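PDB 7DRG: PA0821, which probably acts as an antitoxin-like immunity protein against a VRR-NUC nuclease effector of the bacterial type VI secretion system. Local coordinates for residues C39-L44 / A124-I129; V145-V150 / G211-L216; Y184-T189 / P196-M201. All coordinates share one frame; numbering follows the deposited sequence.

Interaction 1. Residues C39-L44 / A124-I129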
ATOM      1  N   CYS B  39      12.952  -9.312  -7.385  1.00 17.41           N
ATOM      2  CA  CYS B  39      14.243  -9.896  -7.709  1.00 16.30           C
ATOM      3  C   CYS B  39      15.345  -8.905  -7.351  1.00 15.70           C
ATOM      4  O   CYS B  39      15.090  -7.811  -6.835  1.00 17.57           O
ATOM      5  CB  CYS B  39      14.287 -10.298  -9.188  1.00 18.55           C
ATOM      6  SG  CYS B  39      14.072  -8.891 -10.294  1.00 21.64           S
ATOM      7  N   LEU B  40      16.585  -9.314  -7.602  1.00 15.57           N
ATOM      8  CA  LEU B  40      17.750  -8.455  -7.428  1.00 14.09           C
ATOM      9  C   LEU B  40      18.150  -7.940  -8.807  1.00 14.74           C
ATOM     10  O   LEU B  40      18.658  -8.703  -9.634  1.00 17.74           O
ATOM     11  CB  LEU B  40      18.883  -9.231  -6.769  1.00 17.38           C
ATOM     12  CG  LEU B  40      20.244  -8.550  -6.677  1.00 17.64           C
ATOM     13  CD1 LEU B  40      20.126  -7.190  -6.018  1.00 19.43           C
ATOM     14  CD2 LEU B  40      21.193  -9.458  -5.894  1.00 20.48           C
ATOM     15  N   ARG B  41      17.935  -6.649  -9.045  1.00 14.34           N
ATOM     16  CA  ARG B  41      18.112  -6.056 -10.363  1.00 14.55           C
ATOM     17  C   ARG B  41      19.178  -4.973 -10.327  1.00 14.94           C
ATOM     18  O   ARG B  41      19.254  -4.190  -9.371  1.00 15.51           O
ATOM     19  CB  ARG B  41      16.798  -5.460 -10.875  1.00 15.43           C
ATOM     20  CG  ARG B  41      16.839  -5.001 -12.331  1.00 15.23           C
ATOM     21  CD  ARG B  41      15.425  -4.633 -12.816  1.00 15.70           C
ATOM     22  NE  ARG B  41      14.949  -3.366 -12.263  1.00 18.10           N
ATOM     23  CZ  ARG B  41      13.674  -2.980 -12.344  1.00 22.25           C
ATOM     24  NH1 ARG B  41      12.794  -3.779 -12.921  1.00 24.12           N
ATOM     25  NH2 ARG B  41      13.286  -1.813 -11.854  1.00 22.07           N
ATOM     26  N   GLY B  42      19.989  -4.932 -11.378  1.00 15.25           N
ATOM     27  CA  GLY B  42      20.967  -3.872 -11.566  1.00 16.17           C
ATOM     28  C   GLY B  42      20.641  -3.082 -12.817  1.00 13.35           C
ATOM     29  O   GLY B  42      20.198  -3.649 -13.819  1.00 15.02           O
ATOM     30  N   THR B  43      20.857  -1.771 -12.746  1.00 14.08           N
ATOM     31  CA  THR B  43      20.548  -0.837 -13.823  1.00 15.96           C
ATOM     32  C   THR B  43      21.770   0.034 -14.078  1.00 16.56           C
ATOM     33  O   THR B  43      22.284   0.667 -13.149  1.00 16.02           O
ATOM     34  CB  THR B  43      19.359   0.041 -13.438  1.00 17.65           C
ATOM     35  OG1 THR B  43      18.222  -0.784 -13.155  1.00 18.16           O
ATOM     36  CG2 THR B  43      19.028   1.021 -14.541  1.00 21.90           C
ATOM     37  N   LEU B  44      22.238   0.059 -15.328  1.00 16.12           N
ATOM     38  CA  LEU B  44      23.422   0.824 -15.709  1.00 15.55           C
ATOM     39  C   LEU B  44      23.062   1.722 -16.882  1.00 15.38           C
ATOM     40  O   LEU B  44      22.581   1.235 -17.908  1.00 18.88           O
ATOM     41  CB  LEU B  44      24.584  -0.104 -16.084  1.00 16.90           C
ATOM     42  CG  LEU B  44      25.113  -1.033 -14.990  1.00 20.14           C
ATOM     43  CD1 LEU B  44      26.176  -1.957 -15.555  1.00 23.78           C
ATOM     44  CD2 LEU B  44      25.674  -0.221 -13.846  1.00 21.72           C
ATOM     45  N   ALA B 124      12.228 -13.643 -12.972  1.00 16.62           N
ATOM     46  CA  ALA B 124      13.250 -13.155 -12.054  1.00 16.72           C
ATOM     47  C   ALA B 124      14.633 -13.055 -12.682  1.00 18.46           C
ATOM     48  O   ALA B 124      15.485 -12.352 -12.136  1.00 18.44           O
ATOM     49  CB  ALA B 124      13.307 -14.055 -10.815  1.00 21.74           C
ATOM     50  N   TRP B 125      14.870 -13.720 -13.811  1.00 17.25           N
ATOM     51  CA  TRP B 125      16.102 -13.574 -14.574  1.00 17.05           C
ATOM     52  C   TRP B 125      15.838 -12.616 -15.726  1.00 19.17           C
ATOM     53  O   TRP B 125      14.845 -12.772 -16.445  1.00 21.64           O
ATOM     54  CB  TRP B 125      16.579 -14.914 -15.137  1.00 18.51           C
ATOM     55  CG  TRP B 125      16.974 -15.957 -14.127  1.00 16.65           C
ATOM     56  CD1 TRP B 125      16.177 -16.918 -13.589  1.00 23.07           C
ATOM     57  CD2 TRP B 125      18.287 -16.172 -13.586  1.00 20.84           C
ATOM     58  NE1 TRP B 125      16.903 -17.710 -12.729  1.00 23.58           N
ATOM     59  CE2 TRP B 125      18.200 -17.271 -12.710  1.00 21.41           C
ATOM     60  CE3 TRP B 125      19.518 -15.535 -13.749  1.00 19.70           C
ATOM     61  CZ2 TRP B 125      19.299 -17.747 -11.996  1.00 22.51           C
ATOM     62  CZ3 TRP B 125      20.614 -16.011 -13.042  1.00 23.68           C
ATOM     63  CH2 TRP B 125      20.494 -17.109 -12.177  1.00 25.02           C
ATOM     64  N   LEU B 126      16.716 -11.633 -15.899  1.00 17.18           N
ATOM     65  CA  LEU B 126      16.520 -10.596 -16.905  1.00 15.90           C
ATOM     66  C   LEU B 126      17.868 -10.144 -17.441  1.00 17.39           C
ATOM     67  O   LEU B 126      18.828 -10.005 -16.678  1.00 16.26           O
ATOM     68  CB  LEU B 126      15.782  -9.390 -16.316  1.00 18.02           C
ATOM     69  CG  LEU B 126      15.697  -8.145 -17.200  1.00 20.08           C
ATOM     70  CD1 LEU B 126      14.602  -8.334 -18.227  1.00 22.87           C
ATOM     71  CD2 LEU B 126      15.473  -6.885 -16.366  1.00 24.60           C
ATOM     72  N   PHE B 127      17.937  -9.908 -18.751  1.00 15.78           N
ATOM     73  CA  PHE B 127      19.066  -9.192 -19.341  1.00 16.29           C
ATOM     74  C   PHE B 127      18.482  -8.339 -20.455  1.00 15.45           C
ATOM     75  O   PHE B 127      17.999  -8.880 -21.449  1.00 16.69           O
ATOM     76  CB  PHE B 127      20.131 -10.157 -19.871  1.00 18.11           C
ATOM     77  CG  PHE B 127      21.423  -9.493 -20.271  1.00 15.51           C
ATOM     78  CD1 PHE B 127      21.606  -9.016 -21.564  1.00 18.11           C
ATOM     79  CD2 PHE B 127      22.472  -9.375 -19.367  1.00 17.52           C
ATOM     80  CE1 PHE B 127      22.804  -8.428 -21.948  1.00 21.11           C
ATOM     81  CE2 PHE B 127      23.685  -8.789 -19.760  1.00 16.47           C
ATOM     82  CZ  PHE B 127      23.841  -8.310 -21.031  1.00 17.75           C
ATOM     83  N   ASP B 128      18.513  -7.019 -20.283  1.00 14.73           N
ATOM     84  CA  ASP B 128      17.764  -6.103 -21.139  1.00 15.64           C
ATOM     85  C   ASP B 128      18.694  -5.001 -21.627  1.00 19.67           C
ATOM     86  O   ASP B 128      19.185  -4.208 -20.819  1.00 19.16           O
ATOM     87  CB  ASP B 128      16.586  -5.517 -20.349  1.00 16.76           C
ATOM     88  CG  ASP B 128      15.656  -4.659 -21.187  1.00 32.21           C
ATOM     89  OD1 ASP B 128      15.973  -4.320 -22.343  1.00 37.07           O
ATOM     90  OD2 ASP B 128      14.576  -4.321 -20.663  1.00 37.67           O
ATOM     91  N   ILE B 129      18.913  -4.932 -22.944  1.00 17.33           N
ATOM     92  CA  ILE B 129      19.714  -3.880 -23.561  1.00 16.41           C
ATOM     93  C   ILE B 129      18.791  -2.928 -24.296  1.00 17.48           C
ATOM     94  O   ILE B 129      17.965  -3.360 -25.107  1.00 20.32           O
ATOM     95  CB  ILE B 129      20.754  -4.443 -24.542  1.00 19.40           C
ATOM     96  CG1 ILE B 129      21.743  -5.355 -23.822  1.00 21.03           C
ATOM     97  CG2 ILE B 129      21.487  -3.297 -25.245  1.00 21.38           C
ATOM     98  CD1 ILE B 129      22.556  -6.195 -24.801  1.00 25.47           C
TER

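Interaction 2. Residues V145-V150 / G211-L216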
ATOM      1  N   VAL B 145      20.806   1.964 -21.767  1.00 15.78           N
ATOM      2  CA  VAL B 145      20.537   1.302 -20.491  1.00 16.21           C
ATOM      3  C   VAL B 145      20.777  -0.192 -20.630  1.00 16.67           C
ATOM      4  O   VAL B 145      20.325  -0.812 -21.596  1.00 18.37           O
ATOM      5  CB  VAL B 145      19.093   1.552 -20.005  1.00 18.85           C
ATOM      6  CG1 VAL B 145      18.807   0.727 -18.752  1.00 23.89           C
ATOM      7  CG2 VAL B 145      18.849   3.034 -19.744  1.00 18.33           C
ATOM      8  N   LEU B 146      21.477  -0.770 -19.658  1.00 15.48           N
ATOM      9  CA  LEU B 146      21.522  -2.213 -19.457  1.00 16.45           C
ATOM     10  C   LEU B 146      20.896  -2.514 -18.106  1.00 17.73           C
ATOM     11  O   LEU B 146      21.320  -1.951 -17.093  1.00 16.34           O
ATOM     12  CB  LEU B 146      22.959  -2.748 -19.483  1.00 15.83           C
ATOM     13  CG  LEU B 146      23.128  -4.208 -19.058  1.00 17.50           C
ATOM     14  CD1 LEU B 146      22.369  -5.153 -19.983  1.00 22.28           C
ATOM     15  CD2 LEU B 146      24.599  -4.598 -19.028  1.00 18.15           C
ATOM     16  N   GLU B 147      19.907  -3.403 -18.088  1.00 16.74           N
ATOM     17  CA  GLU B 147      19.311  -3.876 -16.844  1.00 15.92           C
ATOM     18  C   GLU B 147      19.396  -5.389 -16.805  1.00 17.67           C
ATOM     19  O   GLU B 147      19.188  -6.056 -17.820  1.00 19.35           O
ATOM     20  CB  GLU B 147      17.840  -3.467 -16.704  1.00 19.64           C
ATOM     21  CG  GLU B 147      17.591  -2.000 -16.530  1.00 26.54           C
ATOM     22  CD  GLU B 147      16.237  -1.743 -15.897  1.00 31.26           C
ATOM     23  OE1 GLU B 147      16.211  -1.268 -14.750  1.00 23.17           O
ATOM     24  OE2 GLU B 147      15.198  -2.041 -16.538  1.00 32.63           O
ATOM     25  N   PHE B 148      19.689  -5.935 -15.631  1.00 15.68           N
ATOM     26  CA  PHE B 148      19.788  -7.379 -15.521  1.00 14.21           C
ATOM     27  C   PHE B 148      19.430  -7.778 -14.103  1.00 15.29           C
ATOM     28  O   PHE B 148      19.520  -6.975 -13.172  1.00 16.55           O
ATOM     29  CB  PHE B 148      21.188  -7.879 -15.908  1.00 14.33           C
ATOM     30  CG  PHE B 148      22.249  -7.526 -14.916  1.00 17.44           C
ATOM     31  CD1 PHE B 148      22.742  -6.239 -14.841  1.00 17.52           C
ATOM     32  CD2 PHE B 148      22.737  -8.483 -14.040  1.00 20.24           C
ATOM     33  CE1 PHE B 148      23.725  -5.911 -13.908  1.00 19.23           C
ATOM     34  CE2 PHE B 148      23.716  -8.166 -13.103  1.00 20.10           C
ATOM     35  CZ  PHE B 148      24.206  -6.871 -13.043  1.00 19.55           C
ATOM     36  N   SER B 149      18.993  -9.022 -13.939  1.00 16.37           N
ATOM     37  CA  SER B 149      18.539  -9.417 -12.619  1.00 16.39           C
ATOM     38  C   SER B 149      18.705 -10.911 -12.413  1.00 17.07           C
ATOM     39  O   SER B 149      18.737 -11.695 -13.364  1.00 17.72           O
ATOM     40  CB  SER B 149      17.071  -9.030 -12.399  1.00 18.32           C
ATOM     41  OG  SER B 149      16.211  -9.862 -13.166  1.00 19.84           O
ATOM     42  N   VAL B 150      18.776 -11.287 -11.139  1.00 15.97           N
ATOM     43  CA  VAL B 150      18.755 -12.686 -10.716  1.00 16.42           C
ATOM     44  C   VAL B 150      17.703 -12.845  -9.625  1.00 18.29           C
ATOM     45  O   VAL B 150      17.299 -11.863  -8.982  1.00 16.99           O
ATOM     46  CB  VAL B 150      20.139 -13.146 -10.200  1.00 15.88           C
ATOM     47  CG1 VAL B 150      21.233 -12.931 -11.257  1.00 19.27           C
ATOM     48  CG2 VAL B 150      20.482 -12.435  -8.878  1.00 16.92           C
ATOM     49  N   GLY B 211      10.272   1.968 -11.449  1.00 21.75           N
ATOM     50  CA  GLY B 211      10.245   2.676 -12.716  1.00 24.35           C
ATOM     51  C   GLY B 211      10.964   1.916 -13.820  1.00 22.11           C
ATOM     52  O   GLY B 211      11.426   0.786 -13.650  1.00 25.57           O
ATOM     53  N   THR B 212      11.032   2.573 -14.979  1.00 19.93           N
ATOM     54  CA  THR B 212      11.559   1.987 -16.210  1.00 21.02           C
ATOM     55  C   THR B 212      12.723   2.848 -16.694  1.00 22.27           C
ATOM     56  O   THR B 212      12.513   3.931 -17.247  1.00 22.27           O
ATOM     57  CB  THR B 212      10.462   1.885 -17.266  1.00 24.28           C
ATOM     58  OG1 THR B 212       9.363   1.141 -16.729  1.00 27.44           O
ATOM     59  CG2 THR B 212      10.985   1.175 -18.494  1.00 25.40           C
ATOM     60  N   ALA B 213      13.950   2.358 -16.499  1.00 19.80           N
ATOM     61  CA  ALA B 213      15.127   3.173 -16.777  1.00 19.49           C
ATOM     62  C   ALA B 213      15.186   3.612 -18.235  1.00 21.33           C
ATOM     63  O   ALA B 213      15.586   4.745 -18.532  1.00 24.27           O
ATOM     64  CB  ALA B 213      16.391   2.404 -16.401  1.00 21.94           C
ATOM     65  N   CYS B 214      14.791   2.740 -19.164  1.00 21.78           N
ATOM     66  CA  CYS B 214      14.898   3.121 -20.568  1.00 26.66           C
ATOM     67  C   CYS B 214      13.920   4.230 -20.948  1.00 26.61           C
ATOM     68  O   CYS B 214      14.170   4.942 -21.927  1.00 35.86           O
ATOM     69  CB  CYS B 214      14.713   1.899 -21.470  1.00 29.89           C
ATOM     70  SG  CYS B 214      13.090   1.149 -21.444  1.00 36.35           S
ATOM     71  N   LEU B 215      12.825   4.403 -20.201  1.00 26.87           N
ATOM     72  CA  LEU B 215      11.948   5.552 -20.418  1.00 26.47           C
ATOM     73  C   LEU B 215      12.498   6.813 -19.765  1.00 28.67           C
ATOM     74  O   LEU B 215      12.245   7.919 -20.256  1.00 37.48           O
ATOM     75  CB  LEU B 215      10.543   5.286 -19.869  1.00 33.12           C
ATOM     76  CG  LEU B 215       9.737   4.091 -20.376  1.00 38.86           C
ATOM     77  CD1 LEU B 215       8.297   4.180 -19.880  1.00 47.78           C
ATOM     78  CD2 LEU B 215       9.791   4.006 -21.887  1.00 39.69           C
ATOM     79  N   LEU B 216      13.230   6.671 -18.659  1.00 23.91           N
ATOM     80  CA  LEU B 216      13.793   7.824 -17.968  1.00 22.27           C
ATOM     81  C   LEU B 216      15.012   8.390 -18.687  1.00 24.08           C
ATOM     82  O   LEU B 216      15.245   9.606 -18.643  1.00 24.69           O
ATOM     83  CB  LEU B 216      14.184   7.434 -16.535  1.00 23.80           C
ATOM     84  CG  LEU B 216      13.067   6.983 -15.585  1.00 25.10           C
ATOM     85  CD1 LEU B 216      13.638   6.449 -14.277  1.00 27.25           C
ATOM     86  CD2 LEU B 216      12.107   8.138 -15.320  1.00 24.29           C
TER
HETATM   87  O   HOH W   1      14.228   0.347 -14.460  1.00 24.24           O
HETATM   88  O   HOH W   2      14.581  -0.099 -18.669  1.00 43.69           O
HETATM   89  O   HOH W   3      12.330  -1.593 -15.697  1.00 48.80           O

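Interaction 3. Residues Y184-T189 / P196-M201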
ATOM      1  N   TYR B 184      10.961  -4.920  -8.715  1.00 16.96           N
ATOM      2  CA  TYR B 184      10.004  -5.796  -9.376  1.00 17.38           C
ATOM      3  C   TYR B 184      10.234  -5.752 -10.876  1.00 17.91           C
ATOM      4  O   TYR B 184      10.164  -4.679 -11.483  1.00 20.24           O
ATOM      5  CB  TYR B 184       8.560  -5.398  -9.073  1.00 17.40           C
ATOM      6  CG  TYR B 184       8.119  -5.838  -7.713  1.00 18.29           C
ATOM      7  CD1 TYR B 184       7.714  -7.146  -7.482  1.00 17.50           C
ATOM      8  CD2 TYR B 184       8.158  -4.962  -6.639  1.00 19.67           C
ATOM      9  CE1 TYR B 184       7.336  -7.558  -6.221  1.00 18.80           C
ATOM     10  CE2 TYR B 184       7.769  -5.364  -5.375  1.00 19.73           C
ATOM     11  CZ  TYR B 184       7.370  -6.663  -5.174  1.00 23.29           C
ATOM     12  OH  TYR B 184       6.996  -7.076  -3.916  1.00 26.08           O
ATOM     13  N   ASN B 185      10.497  -6.912 -11.473  1.00 16.48           N
ATOM     14  CA  ASN B 185      10.332  -7.031 -12.915  1.00 18.80           C
ATOM     15  C   ASN B 185       8.845  -7.132 -13.201  1.00 20.05           C
ATOM     16  O   ASN B 185       8.137  -7.882 -12.528  1.00 19.32           O
ATOM     17  CB  ASN B 185      11.051  -8.263 -13.463  1.00 18.20           C
ATOM     18  CG  ASN B 185      12.545  -8.076 -13.548  1.00 19.88           C
ATOM     19  OD1 ASN B 185      13.037  -6.946 -13.586  1.00 19.73           O
ATOM     20  ND2 ASN B 185      13.274  -9.182 -13.605  1.00 19.00           N
ATOM     21  N   LEU B 186       8.365  -6.372 -14.178  1.00 17.32           N
ATOM     22  CA  LEU B 186       6.961  -6.420 -14.564  1.00 18.16           C
ATOM     23  C   LEU B 186       6.803  -7.220 -15.851  1.00 22.57           C
ATOM     24  O   LEU B 186       7.773  -7.536 -16.547  1.00 22.73           O
ATOM     25  CB  LEU B 186       6.396  -5.009 -14.743  1.00 17.67           C
ATOM     26  CG  LEU B 186       6.589  -4.065 -13.554  1.00 20.52           C
ATOM     27  CD1 LEU B 186       5.893  -2.734 -13.832  1.00 24.24           C
ATOM     28  CD2 LEU B 186       6.073  -4.685 -12.264  1.00 20.60           C
ATOM     29  N   SER B 187       5.552  -7.550 -16.158  1.00 21.04           N
ATOM     30  CA  SER B 187       5.242  -8.278 -17.374  1.00 20.69           C
ATOM     31  C   SER B 187       5.822  -7.553 -18.588  1.00 23.50           C
ATOM     32  O   SER B 187       5.675  -6.328 -18.700  1.00 25.39           O
ATOM     33  CB  SER B 187       3.726  -8.423 -17.522  1.00 23.06           C
ATOM     34  OG  SER B 187       3.406  -8.836 -18.841  1.00 25.95           O
ATOM     35  N   PRO B 188       6.502  -8.260 -19.496  1.00 22.16           N
ATOM     36  CA  PRO B 188       7.107  -7.576 -20.650  1.00 25.59           C
ATOM     37  C   PRO B 188       6.093  -6.921 -21.566  1.00 29.57           C
ATOM     38  O   PRO B 188       6.436  -5.961 -22.264  1.00 31.97           O
ATOM     39  CB  PRO B 188       7.858  -8.706 -21.372  1.00 31.34           C
ATOM     40  CG  PRO B 188       8.097  -9.737 -20.318  1.00 33.11           C
ATOM     41  CD  PRO B 188       6.906  -9.672 -19.407  1.00 25.82           C
ATOM     42  N   THR B 189       4.856  -7.409 -21.584  1.00 25.08           N
ATOM     43  CA  THR B 189       3.837  -6.885 -22.482  1.00 28.74           C
ATOM     44  C   THR B 189       2.691  -6.187 -21.774  1.00 32.88           C
ATOM     45  O   THR B 189       2.048  -5.323 -22.376  1.00 34.52           O
ATOM     46  CB  THR B 189       3.253  -8.009 -23.347  1.00 33.37           C
ATOM     47  OG1 THR B 189       2.780  -9.070 -22.506  1.00 35.86           O
ATOM     48  CG2 THR B 189       4.306  -8.538 -24.285  1.00 33.18           C
ATOM     49  N   PRO B 196       0.537  -0.437 -10.982  1.00 21.40           N
ATOM     50  CA  PRO B 196      -0.082  -0.193  -9.669  1.00 21.67           C
ATOM     51  C   PRO B 196       0.435  -1.109  -8.576  1.00 22.00           C
ATOM     52  O   PRO B 196       0.530  -0.679  -7.417  1.00 21.48           O
ATOM     53  CB  PRO B 196      -1.575  -0.418  -9.944  1.00 20.59           C
ATOM     54  CG  PRO B 196      -1.736  -0.117 -11.379  1.00 22.43           C
ATOM     55  CD  PRO B 196      -0.482  -0.605 -12.036  1.00 21.41           C
ATOM     56  N   SER B 197       0.755  -2.365  -8.905  1.00 21.07           N
ATOM     57  CA  SER B 197       1.361  -3.255  -7.917  1.00 18.67           C
ATOM     58  C   SER B 197       2.703  -2.714  -7.449  1.00 20.47           C
ATOM     59  O   SER B 197       3.008  -2.739  -6.252  1.00 20.60           O
ATOM     60  CB  SER B 197       1.528  -4.658  -8.502  1.00 21.92           C
ATOM     61  OG  SER B 197       0.291  -5.184  -8.956  1.00 24.26           O
ATOM     62  N   GLU B 198       3.517  -2.222  -8.387  1.00 18.99           N
ATOM     63  CA  GLU B 198       4.795  -1.621  -8.027  1.00 20.95           C
ATOM     64  C   GLU B 198       4.604  -0.373  -7.165  1.00 22.98           C
ATOM     65  O   GLU B 198       5.334  -0.161  -6.190  1.00 21.19           O
ATOM     66  CB  GLU B 198       5.576  -1.301  -9.303  1.00 20.62           C
ATOM     67  CG  GLU B 198       6.933  -0.678  -9.068  1.00 23.49           C
ATOM     68  CD  GLU B 198       7.677  -0.434 -10.368  1.00 24.26           C
ATOM     69  OE1 GLU B 198       7.130   0.239 -11.263  1.00 25.64           O
ATOM     70  OE2 GLU B 198       8.812  -0.934 -10.501  1.00 25.42           O
ATOM     71  N   ALA B 199       3.604   0.452  -7.489  1.00 22.09           N
ATOM     72  CA  ALA B 199       3.376   1.672  -6.718  1.00 22.97           C
ATOM     73  C   ALA B 199       2.945   1.354  -5.289  1.00 25.11           C
ATOM     74  O   ALA B 199       3.380   2.013  -4.336  1.00 25.25           O
ATOM     75  CB  ALA B 199       2.328   2.537  -7.420  1.00 22.55           C
ATOM     76  N   PHE B 200       2.098   0.337  -5.127  1.00 22.34           N
ATOM     77  CA  PHE B 200       1.657  -0.077  -3.799  1.00 24.78           C
ATOM     78  C   PHE B 200       2.830  -0.586  -2.972  1.00 25.38           C
ATOM     79  O   PHE B 200       2.973  -0.246  -1.792  1.00 24.69           O
ATOM     80  CB  PHE B 200       0.577  -1.148  -3.959  1.00 22.46           C
ATOM     81  CG  PHE B 200       0.195  -1.849  -2.692  1.00 21.51           C
ATOM     82  CD1 PHE B 200      -0.232  -1.141  -1.582  1.00 31.14           C
ATOM     83  CD2 PHE B 200       0.212  -3.231  -2.634  1.00 28.29           C
ATOM     84  CE1 PHE B 200      -0.615  -1.802  -0.422  1.00 27.75           C
ATOM     85  CE2 PHE B 200      -0.164  -3.897  -1.482  1.00 29.45           C
ATOM     86  CZ  PHE B 200      -0.573  -3.181  -0.371  1.00 30.05           C
HETATM   87  N   MSE B 201       3.696  -1.375  -3.588  1.00 22.58           N
HETATM   88  CA  MSE B 201       4.875  -1.895  -2.918  1.00 27.73           C
HETATM   89  C   MSE B 201       5.872  -0.792  -2.553  1.00 22.81           C
HETATM   90  O   MSE B 201       6.473  -0.826  -1.477  1.00 26.05           O
HETATM   91  CB  MSE B 201       5.528  -2.950  -3.807  1.00 25.72           C
HETATM   92  CG  MSE B 201       4.776  -4.265  -3.833  1.00 25.57           C
HETATM   93 SE   MSE B 201       4.679  -5.012  -2.034  1.00 49.05          SE
HETATM   94  CE  MSE B 201       2.843  -5.530  -2.020  1.00 27.73           C
TER
HETATM   95  O   HOH W   4      10.088  -2.270  -8.584  1.00 24.97           O
HETATM   96  O   HOH W   5      10.215  -1.915 -12.355  1.00 27.04           O

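Interaction 1. Residues C39-L44 / A124-I129
Cys39 and Ala124 bring the two backbones to 5.5 Å, CA to CA, at one end of a pair of segments that run in the same direction and separate as they go: at Arg41 and Leu126 the CA atoms are already 8.1 Å apart. The motif is a parallel pair of second neighbours in an antiparallel sheet, with strand 144-151 between them. That strand takes backbone hydrogen bonds from both sides, from Leu40 and Gly42 on one flank and Leu126 and Asp128 on the other, so no hydrogen bond passes directly between 39-44 and 124-129. What remains is contact over one face of the intervening strand, a worked example of how side chains link strands that do not pair. At the close end, CB of Cys39 lies 3.8 Å from O of Ala124 and 4.2 Å from CB of the same residue. The thiol is folded back between the backbone N and the carbonyl carbon of its own residue (chi1 61°), which puts SG also near the Ala124 carbonyl. That carbonyl accepts a hydrogen bond from Ser149 OG on the middle strand, so the last residue but one before strand 126-131 is fastened to the sheet as well as packed upon it. Further along, Arg41 leaves its strand with CG opposite the backbone N (chi1 -171°), and its aliphatic part passes beside Leu126, while the guanidinium continues beyond to a hydrogen bond between NH1 and Asn185 OD1. Leu126 thus meets the hydrocarbon portion of a charged side chain rather than its polar end: the nearest atoms are Arg41 CD and Leu126 CD2, 4.2 Å apart.

Interaction 2. Residues V145-V150 / G211-L216
Glu147 OE1 is gripped by a hydrogen bond with Thr43 OG1 on the adjoining strand and has water 1 within hydrogen-bonding distance at 2.6 Å; it also lies 4.0 Å from CB of Ala213. This carboxylate faces the start of helix 213-216, but meets its amides through solvent. Water 1 accepts the N-H of Ala213 at 2.9 Å and stands 2.9 Å from Gly211 O. Water 2 accepts that of Cys214 N, also at 2.9 Å, and donates to Glu147 OE2. Water 3 is within hydrogen-bonding distance of OE2 and, at 3.3 Å, of Gly211 O. The arrangement exemplifies water-mediated contact between an acidic side chain and a helix N-terminus: the first-turn amides would be expected to favour a negative charge there, with Arg41 a weak, distant ionic partner, and the side chain of the N-cap residue, Thr212, makes no capping bond. Beside these waters the contact is apolar. Val145 has CG1 anti to its backbone N (chi1 174°), which lays that methyl 3.8 Å from Ala213 CB, while CG2 rests 4.0 Å from Cys214 CA. This single turn of helix rests on one face of strand 144-151 and, through Ala213, on Thr43 and Tyr45 of strand 34-46; Cys214 reaches Tyr130 of strand 126-131. On the opposite face Phe148 packs against helix 161-173.

Interaction 3. Residues Y184-T189 / P196-M201
Tyr184 and Met201, a selenomethionine in this crystal, make the close apolar contact of the pair, with ring atom CE2 of Tyr184 3.5 Å from CG of Met201. The methionine chain bends at chi2 (-60°) and again at chi3, so that its end turns away from the strand while SE stays beside the hydroxyl, Tyr184 OH and Met201 SE standing 3.6 Å apart. Next to this lies a polar contact made through water. Glu198 stretches out from the helix with CG anti to the backbone N (chi1 -180°), and its OE2 comes to face the backbone of Tyr184. Water 4 receives the N-H of Tyr184 at 2.8 Å and donates to Glu198 OE2 at 2.7 Å; water 5 lies within hydrogen-bonding distance of Tyr184 O, at 2.9 Å, and of the same OE2. One carboxylate oxygen is thus linked by water to the N-H of a strand residue and lies near a second water beside the C=O of that residue. Leu186 flanks the other carboxylate oxygen, its CD1 4.1 Å from Glu198 OE1, the two side chains lying roughly at right angles. The second shell fixes these groups: His309 NE2 bonds Glu198 OE1, Gly211 N adds a weak bond to OE2, and the tyrosine hydroxyl bonds the carbonyl of Leu17. In the fold this is a strand followed, after a short connection, by a helix running back alongside it: the axes of strand 184-186 and helix 196-201 are nearly antiparallel, at 167°, and approach to 9.8 Å. Strand 182-186 pairs with strand 34-46, on which Tyr184 and Leu186 also pack, while helix 191-204 brings Phe200 against Ala199 of the second subunit.

Overall arrangement
All three contacts are largely buried, and each rests on strand 34-46 or a strand beside it, but they sit at different depths. Interactions 1 and 2 lie near the middle of the chain, their centres 7 Å apart; strand 144-151, which carries one segment of interaction 2, runs between the two strands that interaction 1 joins. Interaction 3 is farther out, where its helix reaches the second subunit. Their chemistry follows their place: interaction 1 is a small contact without a direct hydrogen bond, whereas interactions 2 and 3, each with a helix as second partner, set a glutamate toward main-chain polar groups through ordered water. A hydrogen bond between Ser149 and Asn185 connects interactions 2 and 3 directly.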